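Local structure of angiotensin-converting enzyme (Anopheles gambiae, 6S1Y) at residues D294-S299 / D531-T536; I287-M292 / T345-R350; Y95-A100 / L183-S188. The protein is a zinc metallopeptidase of the angiotensin-converting enzyme family that probably trims dipeptides from the C-terminal ends of peptides. All blocks are in the same frame, centred on the assembly; numbering follows the deposited sequence.

Interaction 1: residues D294-S299 / D531-T536; sequences DDFFTS and DIYQST
Y533 OH donates to D295 OD2 across 2.7 Å. The acceptor uses its syn lone pair, on the side of the other carboxylate oxygen, and lies in the plane of the tyrosine ring at its edge. Tyrosine suits the place because its long side chain spans from loop to helix and still ends in a hydroxyl that can donate to an aspartate. The second crossing bond runs from Q534 N to S299 OG (3.2 Å, N-H...O angle 148°). That serine oxygen does double duty, since S299 OG also donates to F296 O, 2.6 Å away in its own helix. A small hydroxyl is apt here, able to receive from the loop while giving back to the helix. One turn earlier, D295 O accepts from both S299 N and T298 OG1, which reach it from the same face of its plane.

The loop is braced by D531. Its OD1 receives Y533 N at 3.0 Å, forming an Asx turn, while D531 OD2 is taken by H400 in a hydrogen bond and by K403 in a salt bridge. A type II beta turn from I532 to S535 overlaps it, with Q534 at positive phi.

The apolar part of the contact is F296. With CG anti to the backbone N (chi1 -159°), its ring reaches the loop: Y533 CD1 rests over one face, 3.8 Å from F296 CD2, and I532 CG1 comes at the edge. The two rings are oblique, their planes at 52°.

F296 also packs on L391 and V395 of helix 381-395, while I532 lies against helix 495-514. S535 caps helix 536-547 through A538 N, so the loop ties these helices to helix 286-299.

Interaction 2: residues I287-M292 / T345-R350; sequences IKMFQM and TRVNMR
M289 leaves its helix with CG beside the backbone N (chi1 -71°), runs on nearly extended, and then bends at the sulfur (chi3 74°), which carries its methyl to T345. The threonine in turn has CG2 anti to its own backbone N and OG1 beside it, an orientation that offers the methyl to M289 and the hydroxyl to F290. M289 and T345 thus reach toward each other tip to tip, with M289 CE 3.9 Å from T345 CG2. M289 CE also rests 3.4 Å from R346 O, and M289 SD lies 4.3 Å from V347 CG2. Methionine is long and unbranched enough to bridge the 8.2 Å between the CA atoms of M289 and V347 and lay its methyl against the loop.

F290 makes the second approach. Its ring edge faces the threonine, with T345 OG1 in the ring plane and 3.5 Å from F290 CE1. The buried hydroxyl meets its polar need at L315 O, so the threonine serves an apolar and a polar surrounding with its two branches. V347 is the centre of an inverse gamma turn closed by a weak bond from N348 N to R346 O, and N348 then caps the next helix through OD1 to E351 N.

That helix, 349-368, carries the zinc ligands H357 and H361 of the HExxH motif, and the F290 side chain lies about 12 Å from the metal. M289 packs further on F352 and V355 of this helix and on M279 of helix 276-281, while F290 also touches V355. Helix 286-299 is thereby seated against the start of the zinc-binding helix, which follows the hairpin of strands 329-332 and 339-342 in sequence.

Interaction 3: residues Y95-A100 / L183-S188; sequences YAALPA and LRNNFS
The CA atoms of A97 and R184 come within 6.3 Å of each other, where a short 3-10 turn ending at A97 passes the last turn of helix 168-184. A97 points its CB toward that helix end, 4.1 Å from R184 CB, and a small side chain fits such a close passage. A97 CB also meets N185 ND2 at 3.2 Å. This is a tight van der Waals contact rather than a polar one: the amide nitrogen donates to A181 O, in the last turn of helix 168-184, and weakly to G94 O.

Both chains change direction here. The helix ends in a Schellman motif with N186, at positive phi, as the C-prime residue: F187 N bonds to A182 O, and N186 N to L183 O at 2.9 Å. In the other segment P99 occupies the N-cap of helix 100-119, where the lack of an N-H on proline costs the helix no hydrogen bond.

R184 carries most of the remainder. Beginning with CG beside the backbone N, its chain stays extended through chi2 and is then bent at chi3 (142°), so that the guanidinium turns onto P99. P99 CD lies over the centre of one face of the R184 guanidinium, 3.5 Å above its plane. L98 crosses the arginine at about a right angle, its CD2 3.9 Å from R184 NH1, and R184 CD passes 3.6 Å from A97 O. Arginine suits this exposed site because its flat, charged end can lie against the proline ring while R184 CB and CD pack along A97 and L98. L98 turns inward onto L106 of helix 100-119 and onto Q180 and A181 of helix 168-184, while R184 also touches Q102. F187, past the turn, packs on helix 190-196.

Interactions 1 and 2 share helix 286-299, fastening successive parts of it with their centres about 17 Å apart. Interaction 2 is the buried one and relies on thioether, methyl and ring edge, the side chains of T345, R346 and N348 having their polar partners outside the two segments. Interaction 1, only partly buried and nearer the periphery, adds two crossing hydrogen bonds to its aromatic packing. Interaction 3 lies on the opposite side of the chain's centre, its centre about 44 and 42 Å from those of interactions 1 and 2, and joins helix 168-184 to the approach of helix 100-119. It is a surface contact in which an arginine lies across proline and leucine.

Interaction 1: residues D294-S299 / D531-T536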
loop_
_atom_site.group_PDB
_atom_site.type_symbol
_atom_site.label_atom_id
_atom_site.label_comp_id
_atom_site.label_asym_id
_atom_site.label_seq_id
_atom_site.Cartn_x
_atom_site.Cartn_y
_atom_site.Cartn_z
ATOM N N ASP A 294 -10.078 -6.122 15.625
ATOM C CA ASP A 294 -10.039 -5.480 16.937
ATOM C C ASP A 294 -9.563 -6.461 18.003
ATOM O O ASP A 294 -8.683 -6.144 18.809
ATOM C CB ASP A 294 -11.442 -4.943 17.283
ATOM C CG ASP A 294 -11.433 -3.921 18.427
ATOM O OD1 ASP A 294 -10.351 -3.430 18.808
ATOM O OD2 ASP A 294 -12.536 -3.610 18.949
ATOM N N ASP A 295 -10.118 -7.677 17.990
ATOM C CA ASP A 295 -9.738 -8.694 18.972
ATOM C C ASP A 295 -8.257 -9.038 18.897
ATOM O O ASP A 295 -7.608 -9.258 19.926
ATOM C CB ASP A 295 -10.560 -9.964 18.766
ATOM C CG ASP A 295 -10.136 -11.085 19.704
ATOM O OD1 ASP A 295 -10.421 -10.987 20.931
ATOM O OD2 ASP A 295 -9.517 -12.068 19.228
ATOM N N PHE A 296 -7.701 -9.124 17.689
ATOM C CA PHE A 296 -6.286 -9.458 17.576
ATOM C C PHE A 296 -5.443 -8.383 18.254
ATOM O O PHE A 296 -4.552 -8.690 19.055
ATOM C CB PHE A 296 -5.908 -9.636 16.106
ATOM C CG PHE A 296 -4.657 -10.443 15.893
ATOM C CD1 PHE A 296 -3.442 -10.000 16.372
ATOM C CD2 PHE A 296 -4.696 -11.640 15.195
ATOM C CE1 PHE A 296 -2.295 -10.730 16.180
ATOM C CE2 PHE A 296 -3.545 -12.376 14.995
ATOM C CZ PHE A 296 -2.346 -11.918 15.485
ATOM N N PHE A 297 -5.743 -7.110 17.984
ATOM C CA PHE A 297 -4.988 -6.027 18.612
ATOM C C PHE A 297 -5.166 -6.024 20.133
ATOM O O PHE A 297 -4.206 -5.784 20.875
ATOM C CB PHE A 297 -5.415 -4.679 18.027
ATOM C CG PHE A 297 -4.737 -4.331 16.732
ATOM C CD1 PHE A 297 -3.400 -3.946 16.714
ATOM C CD2 PHE A 297 -5.432 -4.366 15.532
ATOM C CE1 PHE A 297 -2.758 -3.624 15.510
ATOM C CE2 PHE A 297 -4.795 -4.034 14.325
ATOM C CZ PHE A 297 -3.460 -3.663 14.323
ATOM N N THR A 298 -6.387 -6.273 20.619
ATOM C CA THR A 298 -6.587 -6.317 22.072
ATOM C C THR A 298 -5.843 -7.501 22.690
ATOM O O THR A 298 -5.241 -7.368 23.763
ATOM C CB THR A 298 -8.077 -6.368 22.424
ATOM O OG1 THR A 298 -8.684 -7.529 21.850
ATOM C CG2 THR A 298 -8.800 -5.130 21.893
ATOM N N SER A 299 -5.827 -8.653 22.006
ATOM C CA SER A 299 -5.025 -9.779 22.466
ATOM C C SER A 299 -3.558 -9.416 22.641
ATOM O O SER A 299 -2.828 -10.142 23.327
ATOM C CB SER A 299 -5.131 -10.940 21.476
ATOM O OG SER A 299 -4.141 -10.815 20.449
ATOM N N ASP A 531 2.526 -17.536 14.991
ATOM C CA ASP A 531 1.325 -16.762 15.298
ATOM C C ASP A 531 1.567 -15.975 16.585
ATOM O O ASP A 531 1.774 -16.571 17.649
ATOM C CB ASP A 531 0.111 -17.681 15.446
ATOM C CG ASP A 531 -1.182 -16.917 15.633
ATOM O OD1 ASP A 531 -1.153 -15.686 15.466
ATOM O OD2 ASP A 531 -2.238 -17.529 15.933
ATOM N N ILE A 532 1.536 -14.640 16.498
ATOM C CA ILE A 532 1.764 -13.821 17.682
ATOM C C ILE A 532 0.454 -13.453 18.372
ATOM O O ILE A 532 0.428 -12.576 19.245
ATOM C CB ILE A 532 2.547 -12.539 17.354
ATOM C CG1 ILE A 532 1.691 -11.568 16.531
ATOM C CG2 ILE A 532 3.831 -12.869 16.646
ATOM C CD1 ILE A 532 2.364 -10.219 16.350
ATOM N N TYR A 533 -0.641 -14.086 17.968
ATOM C CA TYR A 533 -1.918 -13.904 18.654
ATOM C C TYR A 533 -1.787 -14.209 20.147
ATOM O O TYR A 533 -1.323 -15.287 20.535
ATOM C CB TYR A 533 -2.963 -14.824 18.003
ATOM C CG TYR A 533 -4.384 -14.692 18.514
ATOM C CD1 TYR A 533 -5.066 -13.483 18.446
ATOM C CD2 TYR A 533 -5.060 -15.795 19.039
ATOM C CE1 TYR A 533 -6.394 -13.368 18.914
ATOM C CE2 TYR A 533 -6.378 -15.697 19.501
ATOM C CZ TYR A 533 -7.039 -14.486 19.435
ATOM O OH TYR A 533 -8.342 -14.409 19.891
ATOM N N GLN A 534 -2.209 -13.246 20.980
ATOM C CA GLN A 534 -2.237 -13.336 22.444
ATOM C C GLN A 534 -0.859 -13.223 23.067
ATOM O O GLN A 534 -0.655 -13.684 24.185
ATOM C CB GLN A 534 -2.895 -14.635 22.943
ATOM C CG GLN A 534 -4.312 -14.801 22.442
ATOM C CD GLN A 534 -4.934 -16.128 22.809
ATOM O OE1 GLN A 534 -4.315 -17.190 22.674
ATOM N NE2 GLN A 534 -6.184 -16.079 23.253
ATOM N N SER A 535 0.103 -12.624 22.377
ATOM C CA SER A 535 1.438 -12.442 22.939
ATOM C C SER A 535 1.590 -10.993 23.380
ATOM O O SER A 535 2.076 -10.145 22.633
ATOM C CB SER A 535 2.535 -12.813 21.951
ATOM O OG SER A 535 3.797 -12.390 22.466
ATOM N N THR A 536 1.180 -10.716 24.626
ATOM C CA THR A 536 1.374 -9.389 25.197
ATOM C C THR A 536 2.853 -9.008 25.237
ATOM O O THR A 536 3.189 -7.818 25.197
ATOM C CB THR A 536 0.753 -9.317 26.600
ATOM O OG1 THR A 536 1.388 -10.245 27.486
ATOM C CG2 THR A 536 -0.732 -9.641 26.552
#

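Interaction 2: residues I287-M292 / T345-R350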
loop_
_atom_site.group_PDB
_atom_site.type_symbol
_atom_site.label_atom_id
_atom_site.label_comp_id
_atom_site.label_asym_id
_atom_site.label_seq_id
_atom_site.Cartn_x
_atom_site.Cartn_y
_atom_site.Cartn_z
ATOM N N ILE A 287 -18.760 -6.275 9.565
ATOM C CA ILE A 287 -18.554 -5.859 10.950
ATOM C C ILE A 287 -17.879 -6.970 11.741
ATOM O O ILE A 287 -16.955 -6.717 12.522
ATOM C CB ILE A 287 -19.890 -5.429 11.592
ATOM C CG1 ILE A 287 -20.067 -3.916 11.447
ATOM C CG2 ILE A 287 -19.947 -5.812 13.045
ATOM C CD1 ILE A 287 -21.503 -3.455 11.664
ATOM N N LYS A 288 -18.349 -8.209 11.579
ATOM C CA LYS A 288 -17.657 -9.331 12.208
ATOM C C LYS A 288 -16.172 -9.306 11.854
ATOM O O LYS A 288 -15.318 -9.548 12.710
ATOM C CB LYS A 288 -18.317 -10.644 11.781
ATOM C CG LYS A 288 -17.657 -11.921 12.297
ATOM C CD LYS A 288 -17.683 -12.046 13.813
ATOM C CE LYS A 288 -17.355 -13.483 14.259
ATOM N NZ LYS A 288 -16.909 -13.551 15.696
ATOM N N MET A 289 -15.841 -8.959 10.601
ATOM C CA MET A 289 -14.439 -8.986 10.178
ATOM C C MET A 289 -13.619 -7.951 10.935
ATOM O O MET A 289 -12.505 -8.247 11.388
ATOM C CB MET A 289 -14.333 -8.754 8.664
ATOM C CG MET A 289 -14.827 -9.918 7.834
ATOM S SD MET A 289 -15.276 -9.459 6.149
ATOM C CE MET A 289 -13.644 -9.210 5.414
ATOM N N PHE A 290 -14.158 -6.740 11.098
ATOM C CA PHE A 290 -13.443 -5.723 11.870
ATOM C C PHE A 290 -13.396 -6.068 13.356
ATOM O O PHE A 290 -12.404 -5.769 14.033
ATOM C CB PHE A 290 -14.099 -4.361 11.650
ATOM C CG PHE A 290 -13.785 -3.752 10.308
ATOM C CD1 PHE A 290 -14.560 -4.042 9.206
ATOM C CD2 PHE A 290 -12.712 -2.899 10.155
ATOM C CE1 PHE A 290 -14.272 -3.499 7.969
ATOM C CE2 PHE A 290 -12.414 -2.355 8.931
ATOM C CZ PHE A 290 -13.206 -2.651 7.829
ATOM N N GLN A 291 -14.440 -6.707 13.874
ATOM C CA GLN A 291 -14.423 -7.148 15.263
ATOM C C GLN A 291 -13.277 -8.112 15.506
ATOM O O GLN A 291 -12.564 -8.004 16.507
ATOM C CB GLN A 291 -15.764 -7.795 15.612
ATOM C CG GLN A 291 -16.854 -6.785 15.937
ATOM C CD GLN A 291 -18.250 -7.394 16.017
ATOM O OE1 GLN A 291 -18.557 -8.398 15.363
ATOM N NE2 GLN A 291 -19.110 -6.770 16.820
ATOM N N MET A 292 -13.037 -9.030 14.573
ATOM C CA MET A 292 -11.924 -9.958 14.756
ATOM C C MET A 292 -10.570 -9.269 14.659
ATOM O O MET A 292 -9.635 -9.660 15.365
ATOM C CB MET A 292 -12.030 -11.083 13.750
ATOM C CG MET A 292 -13.150 -12.027 14.137
ATOM S SD MET A 292 -13.403 -13.277 12.889
ATOM C CE MET A 292 -11.895 -14.224 13.128
ATOM N N THR A 345 -16.005 -2.992 2.016
ATOM C CA THR A 345 -15.695 -4.358 2.407
ATOM C C THR A 345 -16.596 -5.399 1.759
ATOM O O THR A 345 -17.818 -5.247 1.689
ATOM C CB THR A 345 -15.813 -4.481 3.931
ATOM O OG1 THR A 345 -15.166 -3.361 4.552
ATOM C CG2 THR A 345 -15.153 -5.769 4.425
ATOM N N ARG A 346 -15.975 -6.494 1.332
ATOM C CA ARG A 346 -16.659 -7.692 0.861
ATOM C C ARG A 346 -16.176 -8.881 1.683
ATOM O O ARG A 346 -15.138 -8.824 2.336
ATOM C CB ARG A 346 -16.403 -7.915 -0.626
ATOM C CG ARG A 346 -16.865 -6.723 -1.475
ATOM C CD ARG A 346 -18.358 -6.783 -1.706
ATOM N NE ARG A 346 -18.664 -7.797 -2.710
ATOM C CZ ARG A 346 -19.890 -8.125 -3.109
ATOM N NH1 ARG A 346 -20.944 -7.529 -2.577
ATOM N NH2 ARG A 346 -20.053 -9.069 -4.029
ATOM N N VAL A 347 -16.959 -9.954 1.683
ATOM C CA VAL A 347 -16.710 -11.086 2.574
ATOM C C VAL A 347 -15.867 -12.084 1.782
ATOM O O VAL A 347 -16.391 -12.969 1.091
ATOM C CB VAL A 347 -18.007 -11.710 3.094
ATOM C CG1 VAL A 347 -17.697 -12.941 3.933
ATOM C CG2 VAL A 347 -18.803 -10.714 3.945
ATOM N N ASN A 348 -14.543 -11.931 1.880
ATOM C CA ASN A 348 -13.602 -12.913 1.353
ATOM C C ASN A 348 -12.272 -12.729 2.071
ATOM O O ASN A 348 -12.070 -11.765 2.817
ATOM C CB ASN A 348 -13.439 -12.798 -0.173
ATOM C CG ASN A 348 -12.940 -11.431 -0.605
ATOM O OD1 ASN A 348 -11.824 -11.031 -0.271
ATOM N ND2 ASN A 348 -13.761 -10.710 -1.344
ATOM N N MET A 349 -11.356 -13.667 1.823
ATOM C CA MET A 349 -10.092 -13.679 2.557
ATOM C C MET A 349 -9.218 -12.483 2.198
ATOM O O MET A 349 -8.631 -11.849 3.081
ATOM C CB MET A 349 -9.338 -14.984 2.279
ATOM C CG MET A 349 -8.057 -15.124 3.080
ATOM S SD MET A 349 -7.256 -16.750 2.922
ATOM C CE MET A 349 -6.637 -16.669 1.249
ATOM N N ARG A 350 -9.101 -12.171 0.904
ATOM C CA ARG A 350 -8.353 -10.989 0.476
ATOM C C ARG A 350 -8.775 -9.760 1.284
ATOM O O ARG A 350 -7.943 -9.086 1.900
ATOM C CB ARG A 350 -8.582 -10.782 -1.025
ATOM C CG ARG A 350 -7.740 -9.708 -1.699
ATOM C CD ARG A 350 -8.006 -9.709 -3.205
ATOM N NE ARG A 350 -9.375 -9.291 -3.529
ATOM C CZ ARG A 350 -10.390 -10.113 -3.798
ATOM N NH1 ARG A 350 -11.588 -9.600 -4.076
ATOM N NH2 ARG A 350 -10.226 -11.448 -3.794
#

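Interaction 3: residues Y95-A100 / L183-S188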
loop_
_atom_site.group_PDB
_atom_site.type_symbol
_atom_site.label_atom_id
_atom_site.label_comp_id
_atom_site.label_asym_id
_atom_site.label_seq_id
_atom_site.Cartn_x
_atom_site.Cartn_y
_atom_site.Cartn_z
ATOM N N TYR A 95 3.337 21.233 -0.490
ATOM C CA TYR A 95 2.541 21.939 -1.486
ATOM C C TYR A 95 2.131 23.323 -1.000
ATOM O O TYR A 95 1.938 24.241 -1.811
ATOM C CB TYR A 95 1.293 21.130 -1.840
ATOM C CG TYR A 95 1.560 19.877 -2.659
ATOM C CD1 TYR A 95 2.823 19.608 -3.167
ATOM C CD2 TYR A 95 0.539 18.968 -2.919
ATOM C CE1 TYR A 95 3.064 18.482 -3.898
ATOM C CE2 TYR A 95 0.769 17.825 -3.662
ATOM C CZ TYR A 95 2.035 17.588 -4.154
ATOM O OH TYR A 95 2.290 16.448 -4.900
ATOM N N ALA A 96 1.986 23.495 0.313
ATOM C CA ALA A 96 1.574 24.788 0.840
ATOM C C ALA A 96 2.580 25.882 0.519
ATOM O O ALA A 96 2.258 27.051 0.699
ATOM C CB ALA A 96 1.353 24.700 2.356
ATOM N N ALA A 97 3.776 25.543 0.028
ATOM C CA ALA A 97 4.725 26.576 -0.367
ATOM C C ALA A 97 4.268 27.369 -1.580
ATOM O O ALA A 97 4.853 28.417 -1.862
ATOM C CB ALA A 97 6.096 25.965 -0.656
ATOM N N LEU A 98 3.252 26.921 -2.290
ATOM C CA LEU A 98 2.890 27.604 -3.523
ATOM C C LEU A 98 1.976 28.797 -3.246
ATOM O O LEU A 98 1.206 28.789 -2.284
ATOM C CB LEU A 98 2.178 26.647 -4.476
ATOM C CG LEU A 98 2.949 25.455 -5.036
ATOM C CD1 LEU A 98 1.942 24.396 -5.485
ATOM C CD2 LEU A 98 3.861 25.849 -6.195
ATOM N N PRO A 99 2.029 29.829 -4.087
ATOM C CA PRO A 99 0.985 30.859 -4.020
ATOM C C PRO A 99 -0.379 30.192 -4.138
ATOM O O PRO A 99 -0.541 29.182 -4.830
ATOM C CB PRO A 99 1.289 31.776 -5.213
ATOM C CG PRO A 99 2.232 30.992 -6.098
ATOM C CD PRO A 99 2.976 30.049 -5.203
ATOM N N ALA A 100 -1.362 30.766 -3.444
ATOM C CA ALA A 100 -2.634 30.083 -3.255
ATOM C C ALA A 100 -3.298 29.730 -4.577
ATOM O O ALA A 100 -3.975 28.703 -4.664
ATOM C CB ALA A 100 -3.573 30.942 -2.407
ATOM N N LEU A 183 10.740 22.915 -5.954
ATOM C CA LEU A 183 11.714 23.993 -6.126
ATOM C C LEU A 183 11.548 25.068 -5.048
ATOM O O LEU A 183 12.530 25.502 -4.435
ATOM C CB LEU A 183 11.567 24.605 -7.520
ATOM C CG LEU A 183 11.878 23.667 -8.687
ATOM C CD1 LEU A 183 11.773 24.377 -10.018
ATOM C CD2 LEU A 183 13.263 23.093 -8.520
ATOM N N ARG A 184 10.303 25.489 -4.788
ATOM C CA ARG A 184 10.049 26.467 -3.741
ATOM C C ARG A 184 10.417 25.956 -2.352
ATOM O O ARG A 184 10.486 26.761 -1.415
ATOM C CB ARG A 184 8.576 26.893 -3.759
ATOM C CG ARG A 184 8.188 27.733 -4.954
ATOM C CD ARG A 184 6.761 28.239 -4.859
ATOM N NE ARG A 184 6.655 29.607 -5.377
ATOM C CZ ARG A 184 6.240 29.924 -6.600
ATOM N NH1 ARG A 184 5.873 28.975 -7.475
ATOM N NH2 ARG A 184 6.187 31.202 -6.954
ATOM N N ASN A 185 10.648 24.653 -2.183
ATOM C CA ASN A 185 11.118 24.099 -0.917
ATOM C C ASN A 185 12.603 23.756 -0.948
ATOM O O ASN A 185 13.103 23.137 -0.012
ATOM C CB ASN A 185 10.321 22.848 -0.551
ATOM C CG ASN A 185 9.119 23.147 0.326
ATOM O OD1 ASN A 185 9.210 23.100 1.558
ATOM N ND2 ASN A 185 7.976 23.424 -0.301
ATOM N N ASN A 186 13.308 24.120 -2.016
ATOM C CA ASN A 186 14.748 23.879 -2.148
ATOM C C ASN A 186 15.084 22.409 -2.404
ATOM O O ASN A 186 16.169 21.950 -2.051
ATOM C CB ASN A 186 15.520 24.386 -0.922
ATOM C CG ASN A 186 15.449 25.903 -0.776
ATOM O OD1 ASN A 186 15.175 26.618 -1.744
ATOM N ND2 ASN A 186 15.693 26.397 0.440
ATOM N N PHE A 187 14.175 21.667 -3.037
ATOM C CA PHE A 187 14.457 20.330 -3.544
ATOM C C PHE A 187 14.574 20.374 -5.065
ATOM O O PHE A 187 13.913 21.179 -5.731
ATOM C CB PHE A 187 13.354 19.332 -3.169
ATOM C CG PHE A 187 13.231 19.075 -1.696
ATOM C CD1 PHE A 187 14.105 18.218 -1.055
ATOM C CD2 PHE A 187 12.222 19.665 -0.960
ATOM C CE1 PHE A 187 13.995 17.965 0.306
ATOM C CE2 PHE A 187 12.098 19.416 0.413
ATOM C CZ PHE A 187 12.990 18.566 1.045
ATOM N N SER A 188 15.394 19.470 -5.612
ATOM C CA SER A 188 15.625 19.441 -7.051
ATOM C C SER A 188 14.386 19.001 -7.833
ATOM O O SER A 188 14.220 19.398 -9.000
ATOM C CB SER A 188 16.814 18.519 -7.368
ATOM O OG SER A 188 16.850 17.388 -6.500
#